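PDB 3HH1: tetrapyrrole methylase family protein from Chlorobaculum tepidum, which probably catalyses the 2'-O-methylation of a cytidine ribose in 16S rRNA with S-adenosyl-L-methionine as methyl donor, this chain being its N-terminal part. Local coordinates for residues Arg70-Leu75 with Tyr98-Ala103; Ile45-Phe50 with Lys55-Tyr60. All coordinates share one frame; numbering follows the deposited sequence.

Both contacts are apolar, without hydrogen bonds across their segments. Contact 1 joins two helices on one face of the parallel sheet; contact 2 joins helix 40-49 to the edge strand 57-59 within a beta-alpha-beta unit. In contact 1 Val72 and Met100 are buried while Ile73 and Ala103 are partly exposed; in contact 2 Leu47 is buried, Lys55 and Leu57 partly exposed. They bury 164 and 80 Å². Their centres lie about 17 Å apart, on opposite sides of the chain's centre. Strand 57-59 is followed by helix 65-77, and Gln71 OE1 probably accepts a hydrogen bond from Arg56 NH2 at 3.1 Å. Polar groups work at the margins: Arg70 with a sulfate, Lys55 with backbone carbonyls.

Contact 1: Arg70-Leu75 with Tyr98-Ala103; sequences RQVIEL and YTMASA. With SO4 (sulfate ion), chain E.
Val72 holds CG1 anti to its backbone N (chi1 165°), which places CG2 beside that N and against the selenium of Met100, a selenomethionine here; the Met100 chain runs extended through chi2 and bends at chi3. Val72 CG2 and Met100 SE lie 3.9 Å apart, and the two side chains cross at about a right angle, a methyl resting against the bend of the longer chain. The CA atoms of Val72 and Met100 are 7.2 Å apart, the nearest such pair of the two segments. Ile73 makes the second touch. Its CD1 reaches over to Ala103, 3.7 Å from Ala103 O and 4.2 Å from Ala103 CB, so a methyl tip packs on both the backbone and the small side chain of the facing helix. The meeting is purely van der Waals, with no hydrogen bond across the segments. Away from this interface, Arg70 NH2 donates an almost straight hydrogen bond to SO4 O1 (2.8 Å, 176°) at the guanidinium edge; the sulfate, probably from the crystallisation liquor, is also hydrogen-bonded to Arg67 NE. Thr99 and Ser102 carry the outer side of helix 98-106 into the dimer interface, with hydrogen bonds to Tyr98 and Asp95 of the second subunit. The two helices pack side by side on one face of the parallel alpha/beta sheet of this N-terminal part of the methylase: Val72 and Met100 both rest on Ala36 of strand 34-37, Met100 also on Leu84 of strand 82-87, while Met100 and Ala103 meet Val69 of helix 65-77.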
loop_
_atom_site.group_PDB
_atom_site.type_symbol
_atom_site.label_atom_id
_atom_site.label_comp_id
_atom_site.label_asym_id
_atom_site.label_seq_id
_atom_site.Cartn_x
_atom_site.Cartn_y
_atom_site.Cartn_z
ATOM N N ARG A 70 14.549 11.587 -1.874
ATOM C CA ARG A 70 15.232 12.729 -1.294
ATOM C C ARG A 70 14.393 13.985 -1.395
ATOM O O ARG A 70 14.269 14.731 -0.425
ATOM C CB ARG A 70 16.573 12.958 -1.947
ATOM C CG ARG A 70 17.353 14.046 -1.315
ATOM C CD ARG A 70 18.803 14.002 -1.735
ATOM N NE ARG A 70 18.942 14.107 -3.187
ATOM C CZ ARG A 70 19.317 13.128 -4.011
ATOM N NH1 ARG A 70 19.654 11.908 -3.564
ATOM N NH2 ARG A 70 19.384 13.385 -5.313
ATOM N N GLN A 71 13.821 14.231 -2.560
ATOM C CA GLN A 71 12.995 15.417 -2.762
ATOM C C GLN A 71 11.796 15.458 -1.818
ATOM O O GLN A 71 11.477 16.526 -1.263
ATOM C CB GLN A 71 12.481 15.498 -4.191
ATOM C CG GLN A 71 13.558 15.840 -5.196
ATOM C CD GLN A 71 12.971 15.873 -6.566
ATOM O OE1 GLN A 71 12.862 16.917 -7.162
ATOM N NE2 GLN A 71 12.487 14.757 -7.024
ATOM N N VAL A 72 11.148 14.312 -1.643
ATOM C CA VAL A 72 9.965 14.228 -0.781
ATOM C C VAL A 72 10.363 14.427 0.672
ATOM O O VAL A 72 9.724 15.220 1.382
ATOM C CB VAL A 72 9.222 12.888 -0.970
ATOM C CG1 VAL A 72 8.200 12.600 0.177
ATOM C CG2 VAL A 72 8.586 12.823 -2.370
ATOM N N ILE A 73 11.421 13.750 1.114
ATOM C CA ILE A 73 11.862 13.890 2.502
ATOM C C ILE A 73 12.299 15.310 2.800
ATOM O O ILE A 73 11.958 15.845 3.854
ATOM C CB ILE A 73 12.997 12.887 2.892
ATOM C CG1 ILE A 73 12.523 11.423 2.801
ATOM C CG2 ILE A 73 13.598 13.204 4.299
ATOM C CD1 ILE A 73 11.491 11.000 3.786
ATOM N N GLU A 74 13.014 15.947 1.871
ATOM C CA GLU A 74 13.429 17.320 2.073
ATOM C C GLU A 74 12.233 18.225 2.194
ATOM O O GLU A 74 12.204 19.102 3.074
ATOM C CB GLU A 74 14.396 17.774 0.985
ATOM C CG GLU A 74 15.741 17.092 1.165
ATOM C CD GLU A 74 16.780 17.448 0.119
ATOM O OE1 GLU A 74 16.477 18.226 -0.806
ATOM O OE2 GLU A 74 17.913 16.917 0.215
ATOM N N LEU A 75 11.232 18.044 1.336
ATOM C CA LEU A 75 10.044 18.902 1.403
ATOM C C LEU A 75 9.290 18.720 2.744
ATOM O O LEU A 75 8.887 19.686 3.365
ATOM C CB LEU A 75 9.150 18.621 0.238
ATOM C CG LEU A 75 8.150 19.660 -0.275
ATOM C CD1 LEU A 75 8.588 21.136 -0.129
ATOM C CD2 LEU A 75 7.851 19.325 -1.702
ATOM N N TYR A 98 5.340 3.438 -2.972
ATOM C CA TYR A 98 5.266 3.283 -1.523
ATOM C C TYR A 98 6.642 3.415 -0.848
ATOM O O TYR A 98 6.724 3.715 0.330
ATOM C CB TYR A 98 4.605 1.950 -1.122
ATOM C CG TYR A 98 4.123 2.016 0.297
ATOM C CD1 TYR A 98 2.864 2.497 0.587
ATOM C CD2 TYR A 98 4.963 1.654 1.359
ATOM C CE1 TYR A 98 2.443 2.593 1.890
ATOM C CE2 TYR A 98 4.536 1.751 2.662
ATOM C CZ TYR A 98 3.270 2.208 2.908
ATOM O OH TYR A 98 2.819 2.313 4.208
ATOM N N THR A 99 7.724 3.216 -1.588
ATOM C CA THR A 99 9.053 3.428 -1.032
ATOM C C THR A 99 9.180 4.807 -0.409
ATOM O O THR A 99 9.871 4.983 0.591
ATOM C CB THR A 99 10.106 3.263 -2.043
ATOM O OG1 THR A 99 9.849 2.037 -2.768
ATOM C CG2 THR A 99 11.482 3.154 -1.322
HETATM N N MSE A 100 8.482 5.785 -0.985
HETATM C CA MSE A 100 8.512 7.134 -0.450
HETATM C C MSE A 100 7.803 7.256 0.881
HETATM O O MSE A 100 8.268 7.995 1.756
HETATM C CB MSE A 100 7.981 8.132 -1.494
HETATM C CG MSE A 100 8.883 8.339 -2.668
HETATM SE SE MSE A 100 8.044 9.422 -4.108
HETATM C CE MSE A 100 6.673 8.191 -4.665
ATOM N N ALA A 101 6.683 6.552 1.067
ATOM C CA ALA A 101 5.993 6.484 2.353
ATOM C C ALA A 101 6.796 5.735 3.403
ATOM O O ALA A 101 6.866 6.139 4.561
ATOM C CB ALA A 101 4.599 5.856 2.193
ATOM N N SER A 102 7.414 4.623 3.037
ATOM C CA SER A 102 8.284 3.922 3.974
ATOM C C SER A 102 9.495 4.786 4.381
ATOM O O SER A 102 9.883 4.794 5.554
ATOM C CB SER A 102 8.709 2.597 3.372
ATOM O OG SER A 102 9.608 1.916 4.229
ATOM N N ALA A 103 10.097 5.532 3.444
ATOM C CA ALA A 103 11.196 6.413 3.798
ATOM C C ALA A 103 10.730 7.520 4.786
ATOM O O ALA A 103 11.432 7.865 5.732
ATOM C CB ALA A 103 11.856 7.019 2.521
HETATM S S SO4 E . 19.269 16.420 -7.417
HETATM O O1 SO4 E . 18.690 15.906 -6.168
HETATM O O2 SO4 E . 20.682 16.731 -7.196
HETATM O O3 SO4 E . 19.165 15.422 -8.481
HETATM O O4 SO4 E . 18.568 17.624 -7.867
#

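Contact 2: Ile45-Phe50 with Lys55-Tyr60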
loop_
_atom_site.group_PDB
_atom_site.type_symbol
_atom_site.label_atom_id
_atom_site.label_comp_id
_atom_site.label_asym_id
_atom_site.label_seq_id
_atom_site.Cartn_x
_atom_site.Cartn_y
_atom_site.Cartn_z
ATOM N N ILE A 45 -3.311 13.777 -16.099
ATOM C CA ILE A 45 -4.674 13.697 -16.531
ATOM C C ILE A 45 -5.639 13.992 -15.374
ATOM O O ILE A 45 -6.577 14.775 -15.528
ATOM C CB ILE A 45 -4.989 12.316 -17.150
ATOM C CG1 ILE A 45 -4.258 12.163 -18.487
ATOM C CG2 ILE A 45 -6.472 12.160 -17.360
ATOM C CD1 ILE A 45 -4.246 10.734 -19.026
ATOM N N LEU A 46 -5.397 13.377 -14.228
ATOM C CA LEU A 46 -6.195 13.640 -13.010
ATOM C C LEU A 46 -6.190 15.103 -12.593
ATOM O O LEU A 46 -7.228 15.682 -12.343
ATOM C CB LEU A 46 -5.717 12.753 -11.855
ATOM C CG LEU A 46 -6.563 12.820 -10.560
ATOM C CD1 LEU A 46 -6.604 11.453 -9.890
ATOM C CD2 LEU A 46 -6.026 13.898 -9.661
ATOM N N LEU A 47 -5.001 15.692 -12.517
ATOM C CA LEU A 47 -4.885 17.087 -12.138
ATOM C C LEU A 47 -5.597 18.024 -13.109
ATOM O O LEU A 47 -6.299 18.915 -12.675
ATOM C CB LEU A 47 -3.414 17.485 -11.967
ATOM C CG LEU A 47 -2.693 16.687 -10.855
ATOM C CD1 LEU A 47 -1.223 17.088 -10.783
ATOM C CD2 LEU A 47 -3.346 16.712 -9.467
ATOM N N LYS A 48 -5.426 17.812 -14.412
ATOM C CA LYS A 48 -6.103 18.593 -15.417
ATOM C C LYS A 48 -7.610 18.479 -15.229
ATOM O O LYS A 48 -8.317 19.467 -15.324
ATOM C CB LYS A 48 -5.704 18.129 -16.809
ATOM C CG LYS A 48 -6.400 18.873 -17.954
ATOM C CD LYS A 48 -6.289 18.126 -19.285
ATOM C CE LYS A 48 -5.232 18.696 -20.212
ATOM N NZ LYS A 48 -5.379 18.140 -21.600
ATOM N N HIS A 49 -8.095 17.274 -14.948
ATOM C CA HIS A 49 -9.520 17.068 -14.732
ATOM C C HIS A 49 -10.103 17.974 -13.653
ATOM O O HIS A 49 -11.236 18.469 -13.786
ATOM C CB HIS A 49 -9.761 15.618 -14.331
ATOM C CG HIS A 49 -11.193 15.283 -14.090
ATOM N ND1 HIS A 49 -12.051 14.927 -15.106
ATOM C CD2 HIS A 49 -11.914 15.230 -12.949
ATOM C CE1 HIS A 49 -13.247 14.672 -14.598
ATOM N NE2 HIS A 49 -13.192 14.868 -13.293
ATOM N N PHE A 50 -9.364 18.158 -12.567
ATOM C CA PHE A 50 -9.881 18.949 -11.445
ATOM C C PHE A 50 -9.430 20.403 -11.512
ATOM O O PHE A 50 -9.659 21.181 -10.564
ATOM C CB PHE A 50 -9.456 18.352 -10.137
ATOM C CG PHE A 50 -10.118 17.061 -9.819
ATOM C CD1 PHE A 50 -11.478 16.992 -9.618
ATOM C CD2 PHE A 50 -9.374 15.919 -9.654
ATOM C CE1 PHE A 50 -12.076 15.785 -9.328
ATOM C CE2 PHE A 50 -9.962 14.740 -9.335
ATOM C CZ PHE A 50 -11.332 14.676 -9.162
ATOM N N LYS A 55 1.190 22.640 -10.305
ATOM C CA LYS A 55 1.674 21.849 -9.204
ATOM C C LYS A 55 3.080 21.265 -9.435
ATOM O O LYS A 55 3.380 20.723 -10.504
ATOM C CB LYS A 55 0.686 20.726 -8.993
ATOM C CG LYS A 55 0.830 19.911 -7.746
ATOM C CD LYS A 55 0.711 20.698 -6.423
ATOM C CE LYS A 55 -0.645 21.262 -6.190
ATOM N NZ LYS A 55 -0.616 22.295 -5.133
ATOM N N ARG A 56 3.925 21.316 -8.426
ATOM C CA ARG A 56 5.237 20.623 -8.515
ATOM C C ARG A 56 4.999 19.112 -8.432
ATOM O O ARG A 56 4.401 18.621 -7.485
ATOM C CB ARG A 56 6.165 21.050 -7.407
ATOM C CG ARG A 56 7.502 20.402 -7.445
ATOM C CD ARG A 56 8.328 20.701 -6.219
ATOM N NE ARG A 56 9.566 19.943 -6.288
ATOM C CZ ARG A 56 10.487 19.934 -5.340
ATOM N NH1 ARG A 56 10.328 20.647 -4.242
ATOM N NH2 ARG A 56 11.563 19.193 -5.485
ATOM N N LEU A 57 5.519 18.389 -9.415
ATOM C CA LEU A 57 5.387 16.932 -9.440
ATOM C C LEU A 57 6.724 16.303 -9.131
ATOM O O LEU A 57 7.757 16.744 -9.657
ATOM C CB LEU A 57 4.927 16.446 -10.808
ATOM C CG LEU A 57 3.559 16.893 -11.292
ATOM C CD1 LEU A 57 3.263 16.137 -12.589
ATOM C CD2 LEU A 57 2.466 16.689 -10.217
ATOM N N VAL A 58 6.722 15.261 -8.309
ATOM C CA VAL A 58 7.937 14.450 -8.081
ATOM C C VAL A 58 7.678 13.075 -8.694
ATOM O O VAL A 58 6.790 12.371 -8.266
ATOM C CB VAL A 58 8.247 14.307 -6.589
ATOM C CG1 VAL A 58 9.473 13.343 -6.370
ATOM C CG2 VAL A 58 8.501 15.701 -5.965
ATOM N N SER A 59 8.390 12.717 -9.742
ATOM C CA SER A 59 8.079 11.513 -10.446
ATOM C C SER A 59 9.061 10.416 -10.018
ATOM O O SER A 59 10.271 10.583 -10.085
ATOM C CB SER A 59 8.097 11.761 -11.943
ATOM O OG SER A 59 9.415 11.901 -12.371
ATOM N N TYR A 60 8.510 9.320 -9.546
ATOM C CA TYR A 60 9.265 8.187 -9.083
ATOM C C TYR A 60 9.611 7.222 -10.216
ATOM O O TYR A 60 8.735 6.753 -10.909
ATOM C CB TYR A 60 8.464 7.459 -8.001
ATOM C CG TYR A 60 9.220 6.297 -7.398
ATOM C CD1 TYR A 60 10.073 6.501 -6.307
ATOM C CD2 TYR A 60 9.129 5.026 -7.929
ATOM C CE1 TYR A 60 10.810 5.457 -5.758
ATOM C CE2 TYR A 60 9.864 3.961 -7.380
ATOM C CZ TYR A 60 10.695 4.195 -6.283
ATOM O OH TYR A 60 11.429 3.184 -5.714
#
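The last turn of helix 40-49 runs past the start of strand 57-59, the nearest CA atoms being those of Leu47 and Lys55, 8.6 Å apart, with Phe50 the first residue to leave helical backbone angles. Leucine side chains span this distance. Leu47 points at the strand, and its CD1 meets Leu57 CD2 at 3.8 Å. Both leucines set CG beside the backbone N and anti to the carbonyl carbon (chi1 -61° in Leu47, -63° in Leu57), and with extended second torsions they slide past each other in opposite directions, touching by one methyl each. Leu47 CD1 also comes to 4.5 Å from Lys55 CB, so the same methyl reaches the base of the lysine. The Lys55 chain then turns away from the helix, bent at chi2 and chi3, and carries its ammonium to the carbonyls of Arg30 and Ala32; the residue thus gives an apolar base to this contact and a polar end to the close of helix 23-31 and the turn after it. This is the packing of a right-handed beta-alpha-beta crossover, strand 34-37, helix 40-49, strand 57-59. Leu47, Lys55 and Leu57 all touch Ile35 of the neighbouring strand 34-37, while Val58, pointing to the other face of the sheet, packs on Ala68 and Gln71 of helix 65-77.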